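Local coordinates for tRNA-splicing endonuclease (Sulfolobus tokodaii, PDB 2CV8), which probably removes introns from precursor tRNA by cutting at both splice sites, leaving 2',3'-cyclic phosphate and 5'-hydroxyl ends, at residues 54-57 with 61-64. Sequence-based numbering, arbitrary orientation.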
loop_
_atom_site.group_PDB
_atom_site.type_symbol
_atom_site.label_atom_id
_atom_site.label_comp_id
_atom_site.label_asym_id
_atom_site.label_seq_id
_atom_site.Cartn_x
_atom_site.Cartn_y
_atom_site.Cartn_z
ATOM N N VAL B 54 -23.688 4.178 -14.697
ATOM C CA VAL B 54 -24.344 3.180 -13.876
ATOM C C VAL B 54 -24.719 3.808 -12.533
ATOM O O VAL B 54 -25.793 3.539 -11.994
ATOM C CB VAL B 54 -23.423 1.927 -13.670
ATOM C CG1 VAL B 54 -24.053 0.950 -12.677
ATOM C CG2 VAL B 54 -23.212 1.220 -15.005
ATOM N N TYR B 55 -23.844 4.659 -12.001
ATOM C CA TYR B 55 -24.125 5.318 -10.729
ATOM C C TYR B 55 -25.350 6.221 -10.860
ATOM O O TYR B 55 -26.310 6.090 -10.090
ATOM C CB TYR B 55 -22.933 6.162 -10.268
ATOM C CG TYR B 55 -23.167 6.826 -8.927
ATOM C CD1 TYR B 55 -23.428 6.061 -7.791
ATOM C CD2 TYR B 55 -23.176 8.215 -8.799
ATOM C CE1 TYR B 55 -23.695 6.655 -6.564
ATOM C CE2 TYR B 55 -23.445 8.823 -7.571
ATOM C CZ TYR B 55 -23.705 8.029 -6.460
ATOM O OH TYR B 55 -23.983 8.597 -5.244
ATOM N N LEU B 56 -25.308 7.131 -11.838
ATOM C CA LEU B 56 -26.408 8.058 -12.076
ATOM C C LEU B 56 -27.741 7.352 -12.322
ATOM O O LEU B 56 -28.794 7.806 -11.856
ATOM C CB LEU B 56 -26.079 8.976 -13.251
ATOM C CG LEU B 56 -24.920 9.939 -12.980
ATOM C CD1 LEU B 56 -24.675 10.808 -14.211
ATOM C CD2 LEU B 56 -25.237 10.802 -11.760
ATOM N N VAL B 57 -27.704 6.251 -13.060
ATOM C CA VAL B 57 -28.924 5.505 -13.311
ATOM C C VAL B 57 -29.475 5.031 -11.967
ATOM O O VAL B 57 -30.643 5.250 -11.650
ATOM C CB VAL B 57 -28.662 4.281 -14.202
ATOM C CG1 VAL B 57 -29.815 3.296 -14.073
ATOM C CG2 VAL B 57 -28.483 4.722 -15.655
ATOM N N LYS B 61 -31.124 9.678 -11.437
ATOM C CA LYS B 61 -30.871 10.955 -12.080
ATOM C C LYS B 61 -30.597 10.818 -13.577
ATOM O O LYS B 61 -30.319 11.805 -14.253
ATOM C CB LYS B 61 -29.683 11.650 -11.412
ATOM C CG LYS B 61 -30.027 12.431 -10.150
ATOM C CD LYS B 61 -30.224 11.540 -8.948
ATOM C CE LYS B 61 -30.348 12.375 -7.674
ATOM N NZ LYS B 61 -30.353 11.540 -6.435
ATOM N N LEU B 62 -30.699 9.604 -14.104
ATOM C CA LEU B 62 -30.399 9.381 -15.515
ATOM C C LEU B 62 -30.964 8.102 -16.111
ATOM O O LEU B 62 -30.954 7.042 -15.478
ATOM C CB LEU B 62 -28.887 9.376 -15.701
ATOM C CG LEU B 62 -28.308 8.977 -17.052
ATOM C CD1 LEU B 62 -28.687 9.995 -18.099
ATOM C CD2 LEU B 62 -26.803 8.896 -16.931
ATOM N N GLU B 63 -31.444 8.215 -17.343
ATOM C CA GLU B 63 -31.993 7.081 -18.078
ATOM C C GLU B 63 -31.020 6.790 -19.204
ATOM O O GLU B 63 -30.445 7.709 -19.781
ATOM C CB GLU B 63 -33.360 7.435 -18.659
ATOM C CG GLU B 63 -34.512 7.171 -17.720
ATOM C CD GLU B 63 -34.876 5.701 -17.658
ATOM O OE1 GLU B 63 -33.967 4.865 -17.479
ATOM O OE2 GLU B 63 -36.073 5.380 -17.785
ATOM N N ILE B 64 -30.823 5.519 -19.517
ATOM C CA ILE B 64 -29.899 5.179 -20.580
ATOM C C ILE B 64 -30.515 4.304 -21.654
ATOM O O ILE B 64 -31.313 3.411 -21.371
ATOM C CB ILE B 64 -28.628 4.537 -19.999
ATOM C CG1 ILE B 64 -27.743 5.652 -19.424
ATOM C CG2 ILE B 64 -27.879 3.752 -21.066
ATOM C CD1 ILE B 64 -26.766 5.182 -18.395
#
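The turn that leads from helix 50-58 into strand 63-66 brings Leu56 and Val57 against Lys61, Leu62 and Ile64. Leu56 O accepts a hydrogen bond from Lys61 N, 3.0 Å away and five residues further on; the bond is bent, with 135° at the hydrogen. One residue along, Val57 CA lies 3.3 Å from Leu62 O in a CA-H...O contact, with an angle of 160° at the hydrogen. This is the second half of a beta-alpha-beta crossover in the N-terminal domain: strand 46-49 runs into the helix, and the chain returns in parallel as strand 63-66, with strands 9-12 and 2-6 between them in the sheet. Leu56 meets Leu62 at a slant, CB to CB 3.7 Å, and Leu62 CD2 also reaches CD1 of Leu56 at 3.9 Å. Val57 CG2, placed anti to its own carbonyl carbon by a chi1 of 162°, lies next to both Leu62 O and Ile64 CD1, and its side chain crosses that of Ile64 at about a right angle. Leu76 of helix 73-83 packs on both Val57 and Ile64, while Ile21 and Met24 of helix 15-25 cover Leu56.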